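Local coordinates for protein cellulase (Xanthomonas axonopodis pv. citri, PDB 4W7W) that probably hydrolyses the beta-1,4-glucosidic bonds of cellulose as a glycosyl hydrolase family 5 enzyme and binds cellopentaose, at residues A[47-52]-A[68-73]; A[93-98]-A[142-147]. One frame throughout, in Å; residues are numbered along the deposited sequence.

Contact 1: A[47-52]-A[68-73]; sequences YTYPAA and LPFLWE
Leu68 splits its two methyl groups between Pro50 and Tyr49. Leu68 CD1 is met by the proline ring, with Pro50 CG at 3.6 Å; proline suits the place because its ring offers the apolar carbons CG and CD to the methyl. Leu68 CD2 rests against the tyrosine ring, 4.0 Å from Tyr49 CE2. The tyrosine and leucine side chains run at about a right angle to each other. With CG anti to the backbone N (chi1 -176°), the Leu68 side chain holds out its fork to both neighbours at once, a task that suits a branched apolar residue. The far end of the tyrosine reaches further along the same strand, where Tyr49 OH lies 3.5 Å from Phe70 CB. Strand 65-70 is the second of the eight parallel strands of the (beta/alpha)8 barrel, and the 47-52 loop leads from the first strand into helix 52-60. Tyrosine fits this partly buried place because its ring is apolar along its length while its end is polar: the hydroxyl is hydrogen-bonded to Gln87 OE1, which anchors the end of the ring. Leu90, Ile91 and Ser94 of helix 85-100 also touch Tyr49. Beyond the near CB, the Phe70 ring leads away from the loop to Leu107 and Leu109 of the next strand and to Leu137 of helix 127-141.

Contact 2: A[93-98]-A[142-147]; sequences KSLEAA and KDDKAV
A small apolar contact, centred on Leu95, joins a helix on the outside of the (beta/alpha)8 barrel to the turn that delivers the chain into the fourth barrel strand. Helix 85-100 contributes the leucine; residues 142-147 follow helix 127-141 and lead into strand 147-150, with a type I beta turn from Asp144 to Val147 closed by the backbone bond from Val147 N to Asp144 O. The main partner is Val147, whose CG2 faces the open end of the leucine fork, nearly equidistant from its methyls, 3.6 Å from Leu95 CD1 and 3.7 Å from Leu95 CD2. Two branched side chains suit such a meeting, since one methyl can rest against both tips of the fork; here they cross at about a right angle. Leu95 has its CG anti to the backbone N (chi1 178°), which carries both methyls out from the helix toward the turn. Ala146 adds its methyl group, with CB 4.1 Å from Leu95 CD1, a short side chain that fits the close passage of the turn beside the helix. The same residues also touch strand 104-109, Leu95 on Leu105 and Val147 on Leu107, and Phe141 at the end of helix 127-141 touches both Leu95 and Val147. Asp144 brings a polar group to the margin of this apolar patch: its carboxylate oxygen OD2 lies 3.9 Å from Leu95 CD2, the same methyl that Val147 CG2 meets.

How the contacts relate
From the N terminus, the chain leaves strand 24-29 and passes through the 47-52 loop and helix 52-60 before returning on strand 65-70, where contact 1 closes this first excursion. It then runs through helix 72-75 into helix 85-100, on which contact 2 opens; that loop closes 43 intervening residues later, at the entry to strand 147-150. The two loops are in series, neither nested nor crossed. Contact 1 ties the loop after the first strand to the second strand; contact 2 ties the helix after the second strand to the entry of the fourth. Ser94, next to Leu95 on that helix, reaches contact 1, its OG 3.6 Å from Pro50 CD.

Contact 1: A[47-52]-A[68-73]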
ATOM      1  N   TYR A  47     -14.809  -5.139  11.470  1.00  8.61           N
ATOM      2  CA  TYR A  47     -13.587  -5.364  10.711  1.00  7.63           C
ATOM      3  C   TYR A  47     -13.067  -6.729  11.089  1.00  7.84           C
ATOM      4  O   TYR A  47     -13.502  -7.332  12.079  1.00  8.76           O
ATOM      5  CB  TYR A  47     -12.558  -4.279  11.032  1.00  7.78           C
ATOM      6  CG  TYR A  47     -12.001  -4.313  12.433  1.00  7.71           C
ATOM      7  CD1 TYR A  47     -12.628  -3.630  13.469  1.00  7.74           C
ATOM      8  CD2 TYR A  47     -10.830  -4.994  12.727  1.00  8.60           C
ATOM      9  CE1 TYR A  47     -12.116  -3.621  14.752  1.00  8.07           C
ATOM     10  CE2 TYR A  47     -10.314  -4.997  14.011  1.00  8.30           C
ATOM     11  CZ  TYR A  47     -10.952  -4.326  15.016  1.00  8.30           C
ATOM     12  OH  TYR A  47     -10.396  -4.342  16.270  1.00  9.66           O
ATOM     13  N   THR A  48     -12.135  -7.230  10.288  1.00  7.68           N
ATOM     14  CA  THR A  48     -11.531  -8.512  10.542  1.00  8.25           C
ATOM     15  C   THR A  48     -10.093  -8.489  10.082  1.00  6.87           C
ATOM     16  O   THR A  48      -9.748  -7.732   9.186  1.00  8.11           O
ATOM     17  CB  THR A  48     -12.299  -9.631   9.820  1.00 10.81           C
ATOM     18  OG1 THR A  48     -11.793 -10.893  10.246  1.00 14.20           O
ATOM     19  CG2 THR A  48     -12.168  -9.520   8.298  1.00 12.07           C
ATOM     20  N   TYR A  49      -9.267  -9.316  10.704  1.00  7.26           N
ATOM     21  CA  TYR A  49      -7.941  -9.618  10.204  1.00  6.59           C
ATOM     22  C   TYR A  49      -8.022 -10.851   9.309  1.00  6.47           C
ATOM     23  O   TYR A  49      -9.016 -11.576   9.324  1.00  7.84           O
ATOM     24  CB  TYR A  49      -6.938  -9.761  11.367  1.00  7.01           C
ATOM     25  CG  TYR A  49      -6.389  -8.416  11.781  1.00  6.84           C
ATOM     26  CD1 TYR A  49      -7.180  -7.494  12.442  1.00  6.73           C
ATOM     27  CD2 TYR A  49      -5.100  -8.047  11.460  1.00  7.40           C
ATOM     28  CE1 TYR A  49      -6.708  -6.233  12.756  1.00  6.73           C
ATOM     29  CE2 TYR A  49      -4.621  -6.779  11.766  1.00  7.52           C
ATOM     30  CZ  TYR A  49      -5.416  -5.886  12.420  1.00  6.70           C
ATOM     31  OH  TYR A  49      -4.908  -4.635  12.707  1.00  7.61           O
ATOM     32  N   PRO A  50      -6.985 -11.093   8.503  1.00  6.42           N
ATOM     33  CA  PRO A  50      -7.081 -12.201   7.562  1.00  6.81           C
ATOM     34  C   PRO A  50      -7.017 -13.549   8.258  1.00  7.19           C
ATOM     35  O   PRO A  50      -6.504 -13.668   9.373  1.00  8.36           O
ATOM     36  CB  PRO A  50      -5.851 -12.010   6.651  1.00  7.05           C
ATOM     37  CG  PRO A  50      -5.349 -10.607   6.918  1.00  7.53           C
ATOM     38  CD  PRO A  50      -5.742 -10.326   8.338  1.00  6.39           C
ATOM     39  N   ALA A  51      -7.541 -14.562   7.600  1.00  7.79           N
ATOM     40  CA  ALA A  51      -7.377 -15.925   8.070  1.00  7.64           C
ATOM     41  C   ALA A  51      -5.964 -16.371   7.735  1.00  6.99           C
ATOM     42  O   ALA A  51      -5.411 -15.969   6.709  1.00  7.24           O
ATOM     43  CB  ALA A  51      -8.372 -16.850   7.375  1.00  8.74           C
ATOM     44  N   ALA A  52      -5.405 -17.262   8.544  1.00  7.80           N
ATOM     45  CA  ALA A  52      -4.092 -17.805   8.232  1.00  7.43           C
ATOM     46  C   ALA A  52      -4.086 -18.476   6.857  1.00  6.67           C
ATOM     47  O   ALA A  52      -3.091 -18.413   6.135  1.00  6.81           O
ATOM     48  CB  ALA A  52      -3.660 -18.800   9.289  1.00  8.67           C
ATOM     49  N   LEU A  68      -1.140  -5.252   4.271  1.00  4.67           N
ATOM     50  CA  LEU A  68      -2.128  -5.383   5.326  1.00  4.91           C
ATOM     51  C   LEU A  68      -2.622  -4.006   5.766  1.00  4.85           C
ATOM     52  O   LEU A  68      -2.001  -3.347   6.603  1.00  4.94           O
ATOM     53  CB  LEU A  68      -1.529  -6.116   6.516  1.00  5.17           C
ATOM     54  CG  LEU A  68      -2.497  -6.409   7.652  1.00  6.05           C
ATOM     55  CD1 LEU A  68      -3.473  -7.509   7.251  1.00  7.13           C
ATOM     56  CD2 LEU A  68      -1.754  -6.787   8.921  1.00  7.68           C
ATOM     57  N   PRO A  69      -3.744  -3.559   5.191  1.00  4.80           N
ATOM     58  CA  PRO A  69      -4.376  -2.328   5.681  1.00  5.26           C
ATOM     59  C   PRO A  69      -4.846  -2.479   7.123  1.00  5.17           C
ATOM     60  O   PRO A  69      -5.415  -3.502   7.487  1.00  5.72           O
ATOM     61  CB  PRO A  69      -5.600  -2.189   4.764  1.00  5.67           C
ATOM     62  CG  PRO A  69      -5.212  -2.908   3.505  1.00  5.57           C
ATOM     63  CD  PRO A  69      -4.418  -4.087   3.989  1.00  5.06           C
ATOM     64  N   PHE A  70      -4.639  -1.435   7.912  1.00  5.23           N
ATOM     65  CA  PHE A  70      -5.253  -1.327   9.227  1.00  5.46           C
ATOM     66  C   PHE A  70      -5.379   0.156   9.551  1.00  5.57           C
ATOM     67  O   PHE A  70      -4.809   1.010   8.864  1.00  5.86           O
ATOM     68  CB  PHE A  70      -4.465  -2.072  10.309  1.00  6.10           C
ATOM     69  CG  PHE A  70      -3.085  -1.545  10.502  1.00  6.07           C
ATOM     70  CD1 PHE A  70      -2.068  -2.038   9.729  1.00  8.41           C
ATOM     71  CD2 PHE A  70      -2.805  -0.552  11.420  1.00  6.68           C
ATOM     72  CE1 PHE A  70      -0.783  -1.584   9.853  1.00 10.55           C
ATOM     73  CE2 PHE A  70      -1.517  -0.058  11.543  1.00  8.39           C
ATOM     74  CZ  PHE A  70      -0.502  -0.586  10.767  1.00  9.46           C
ATOM     75  N   LEU A  71      -6.193   0.466  10.554  1.00  5.96           N
ATOM     76  CA  LEU A  71      -6.473   1.873  10.867  1.00  6.36           C
ATOM     77  C   LEU A  71      -5.624   2.428  11.984  1.00  6.02           C
ATOM     78  O   LEU A  71      -5.456   1.821  13.063  1.00  6.24           O
ATOM     79  CB  LEU A  71      -7.917   2.084  11.280  1.00  6.89           C
ATOM     80  CG  LEU A  71      -8.960   1.703  10.236  1.00  7.77           C
ATOM     81  CD1 LEU A  71     -10.323   2.124  10.734  1.00  8.53           C
ATOM     82  CD2 LEU A  71      -8.649   2.346   8.890  1.00  8.67           C
ATOM     83  N   TRP A  72      -5.123   3.635  11.744  1.00  6.03           N
ATOM     84  CA  TRP A  72      -4.424   4.408  12.756  1.00  6.28           C
ATOM     85  C   TRP A  72      -5.245   4.500  14.041  1.00  6.63           C
ATOM     86  O   TRP A  72      -4.735   4.297  15.136  1.00  6.98           O
ATOM     87  CB  TRP A  72      -4.123   5.790  12.161  1.00  6.21           C
ATOM     88  CG  TRP A  72      -3.205   6.664  12.942  1.00  6.22           C
ATOM     89  CD1 TRP A  72      -2.654   6.435  14.173  1.00  6.83           C
ATOM     90  CD2 TRP A  72      -2.762   7.957  12.533  1.00  6.40           C
ATOM     91  NE1 TRP A  72      -1.903   7.520  14.555  1.00  7.38           N
ATOM     92  CE2 TRP A  72      -1.940   8.461  13.560  1.00  7.27           C
ATOM     93  CE3 TRP A  72      -2.995   8.741  11.398  1.00  6.83           C
ATOM     94  CZ2 TRP A  72      -1.356   9.721  13.488  1.00  7.58           C
ATOM     95  CZ3 TRP A  72      -2.435  10.000  11.333  1.00  7.77           C
ATOM     96  CH2 TRP A  72      -1.618  10.473  12.370  1.00  7.90           C
ATOM     97  N   GLU A  73      -6.538   4.775  13.905  1.00  6.44           N
ATOM     98  CA  GLU A  73      -7.402   4.958  15.063  1.00  7.38           C
ATOM     99  C   GLU A  73      -7.582   3.694  15.881  1.00  7.04           C
ATOM    100  O   GLU A  73      -7.886   3.773  17.078  1.00  7.96           O
ATOM    101  CB  GLU A  73      -8.772   5.450  14.627  1.00  8.30           C
ATOM    102  CG  GLU A  73      -8.768   6.789  13.901  1.00  9.53           C
ATOM    103  CD  GLU A  73      -8.572   6.702  12.391  1.00  9.72           C
ATOM    104  OE1 GLU A  73      -8.167   5.649  11.853  1.00  8.19           O
ATOM    105  OE2 GLU A  73      -8.784   7.734  11.720  1.00 11.78           O
TER

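Contact 2: A[93-98]-A[142-147]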
ATOM      1  N   LYS A  93      -0.065 -11.436  14.948  1.00  7.18           N
ATOM      2  CA  LYS A  93      -0.575 -12.730  14.531  1.00  8.03           C
ATOM      3  C   LYS A  93      -0.530 -12.872  13.002  1.00  6.99           C
ATOM      4  O   LYS A  93      -0.126 -13.919  12.474  1.00  7.63           O
ATOM      5  CB  LYS A  93      -1.993 -12.908  15.083  1.00  8.90           C
ATOM      6  CG  LYS A  93      -2.679 -14.197  14.723  1.00 11.15           C
ATOM      7  CD  LYS A  93      -4.013 -14.330  15.457  1.00 13.70           C
ATOM      8  CE  LYS A  93      -4.822 -15.518  14.982  1.00 16.90           C
ATOM      9  NZ  LYS A  93      -6.229 -15.400  15.438  1.00 21.60           N
ATOM     10  N   SER A  94      -0.908 -11.822  12.280  1.00  6.68           N
ATOM     11  CA  SER A  94      -0.740 -11.826  10.829  1.00  7.13           C
ATOM     12  C   SER A  94       0.726 -11.978  10.426  1.00  6.73           C
ATOM     13  O   SER A  94       1.037 -12.676   9.462  1.00  7.14           O
ATOM     14  CB  SER A  94      -1.327 -10.557  10.197  1.00  7.13           C
ATOM     15  OG  SER A  94      -2.733 -10.505  10.350  1.00  8.57           O
ATOM     16  N   LEU A  95       1.621 -11.310  11.150  1.00  6.55           N
ATOM     17  CA  LEU A  95       3.038 -11.435  10.861  1.00  6.99           C
ATOM     18  C   LEU A  95       3.529 -12.870  11.047  1.00  6.49           C
ATOM     19  O   LEU A  95       4.332 -13.343  10.244  1.00  6.97           O
ATOM     20  CB  LEU A  95       3.823 -10.476  11.732  1.00  7.11           C
ATOM     21  CG  LEU A  95       5.344 -10.530  11.578  1.00  7.68           C
ATOM     22  CD1 LEU A  95       5.801 -10.298  10.144  1.00  8.71           C
ATOM     23  CD2 LEU A  95       5.954  -9.516  12.518  1.00  9.11           C
ATOM     24  N   GLU A  96       3.059 -13.563  12.081  1.00  6.44           N
ATOM     25  CA  GLU A  96       3.433 -14.965  12.238  1.00  6.87           C
ATOM     26  C   GLU A  96       3.040 -15.773  11.012  1.00  6.68           C
ATOM     27  O   GLU A  96       3.806 -16.622  10.551  1.00  7.17           O
ATOM     28  CB  GLU A  96       2.801 -15.591  13.495  1.00  7.81           C
ATOM     29  CG  GLU A  96       3.386 -15.107  14.810  1.00  9.47           C
ATOM     30  CD  GLU A  96       2.993 -15.947  16.019  1.00 10.89           C
ATOM     31  OE1 GLU A  96       2.619 -17.148  15.870  1.00 11.39           O
ATOM     32  OE2 GLU A  96       3.120 -15.382  17.129  1.00 13.72           O
ATOM     33  N   ALA A  97       1.837 -15.526  10.497  1.00  6.04           N
ATOM     34  CA  ALA A  97       1.371 -16.266   9.331  1.00  6.78           C
ATOM     35  C   ALA A  97       2.210 -15.936   8.105  1.00  6.47           C
ATOM     36  O   ALA A  97       2.585 -16.833   7.329  1.00  6.94           O
ATOM     37  CB  ALA A  97      -0.086 -15.966   9.062  1.00  7.52           C
ATOM     38  N   ALA A  98       2.490 -14.650   7.898  1.00  6.28           N
ATOM     39  CA  ALA A  98       3.341 -14.251   6.774  1.00  6.65           C
ATOM     40  C   ALA A  98       4.702 -14.926   6.862  1.00  6.86           C
ATOM     41  O   ALA A  98       5.170 -15.527   5.908  1.00  7.61           O
ATOM     42  CB  ALA A  98       3.491 -12.736   6.721  1.00  6.82           C
ATOM     43  N   LYS A 142      11.223  -3.395  14.553  1.00  9.96           N
ATOM     44  CA  LYS A 142      12.561  -3.132  14.029  1.00 12.19           C
ATOM     45  C   LYS A 142      13.378  -4.397  13.832  1.00 12.59           C
ATOM     46  O   LYS A 142      14.171  -4.461  12.899  1.00 17.25           O
ATOM     47  CB  LYS A 142      13.326  -2.125  14.868  1.00 13.73           C
ATOM     48  CG  LYS A 142      13.432  -2.497  16.315  1.00 13.68           C
ATOM     49  CD  LYS A 142      14.248  -1.457  17.073  1.00 17.75           C
ATOM     50  CE  LYS A 142      15.730  -1.615  16.801  1.00 21.28           C
ATOM     51  NZ  LYS A 142      16.308  -2.734  17.583  1.00 30.44           N
ATOM     52  N   ASP A 143      13.172  -5.404  14.670  1.00 13.83           N
ATOM     53  CA  ASP A 143      13.904  -6.657  14.524  1.00 17.65           C
ATOM     54  C   ASP A 143      13.177  -7.732  13.709  1.00 18.04           C
ATOM     55  O   ASP A 143      13.553  -8.903  13.755  0.50 15.55           O
ATOM     56  CB  ASP A 143      14.306  -7.167  15.910  1.00 20.88           C
ATOM     57  CG  ASP A 143      15.124  -6.147  16.691  1.00 26.39           C
ATOM     58  OD1 ASP A 143      15.973  -5.461  16.079  1.00 33.18           O
ATOM     59  OD2 ASP A 143      14.918  -6.027  17.915  1.00 34.95           O
ATOM     60  N   ASP A 144      12.183  -7.323  12.919  1.00 17.64           N
ATOM     61  CA  ASP A 144      11.450  -8.222  12.029  1.00 14.66           C
ATOM     62  C   ASP A 144      11.784  -7.900  10.530  1.00 15.00           C
ATOM     63  O   ASP A 144      11.215  -6.986   9.949  1.00 15.26           O
ATOM     64  CB  ASP A 144       9.940  -8.129  12.340  1.00 18.92           C
ATOM     65  CG  ASP A 144       9.569  -8.560  13.798  1.00 21.33           C
ATOM     66  OD1 ASP A 144       9.929  -9.668  14.244  1.00 25.16           O
ATOM     67  OD2 ASP A 144       8.868  -7.801  14.510  1.00 20.84           O
ATOM     68  N   LYS A 145      12.680  -8.686   9.914  1.00 14.46           N
ATOM     69  CA  LYS A 145      13.092  -8.500   8.507  1.00 16.23           C
ATOM     70  C   LYS A 145      11.951  -8.660   7.485  1.00 11.64           C
ATOM     71  O   LYS A 145      12.012  -8.184   6.349  1.00 16.25           O
ATOM     72  CB  LYS A 145      14.253  -9.440   8.148  1.00 22.03           C
ATOM     73  CG  LYS A 145      15.602  -8.968   8.667  0.50 24.70           C
ATOM     74  CD  LYS A 145      16.744  -9.839   8.162  0.50 30.80           C
ATOM     75  CE  LYS A 145      18.011  -9.024   7.943  0.50 35.22           C
ATOM     76  NZ  LYS A 145      17.957  -8.262   6.661  0.50 37.07           N
ATOM     77  N   ALA A 146      10.917  -9.357   7.892  1.00  8.56           N
ATOM     78  CA  ALA A 146       9.758  -9.529   7.045  1.00  8.09           C
ATOM     79  C   ALA A 146       8.876  -8.283   6.963  1.00  7.03           C
ATOM     80  O   ALA A 146       8.012  -8.229   6.082  1.00  8.54           O
ATOM     81  CB  ALA A 146       8.926 -10.708   7.531  1.00  9.29           C
ATOM     82  N   VAL A 147       9.050  -7.330   7.875  1.00  6.53           N
ATOM     83  CA  VAL A 147       8.114  -6.214   7.968  1.00  5.82           C
ATOM     84  C   VAL A 147       8.577  -5.018   7.152  1.00  5.68           C
ATOM     85  O   VAL A 147       9.742  -4.605   7.245  1.00  6.49           O
ATOM     86  CB  VAL A 147       7.894  -5.827   9.437  1.00  6.60           C
ATOM     87  CG1 VAL A 147       6.968  -4.625   9.527  1.00  7.58           C
ATOM     88  CG2 VAL A 147       7.331  -6.995  10.225  1.00  8.43           C
TER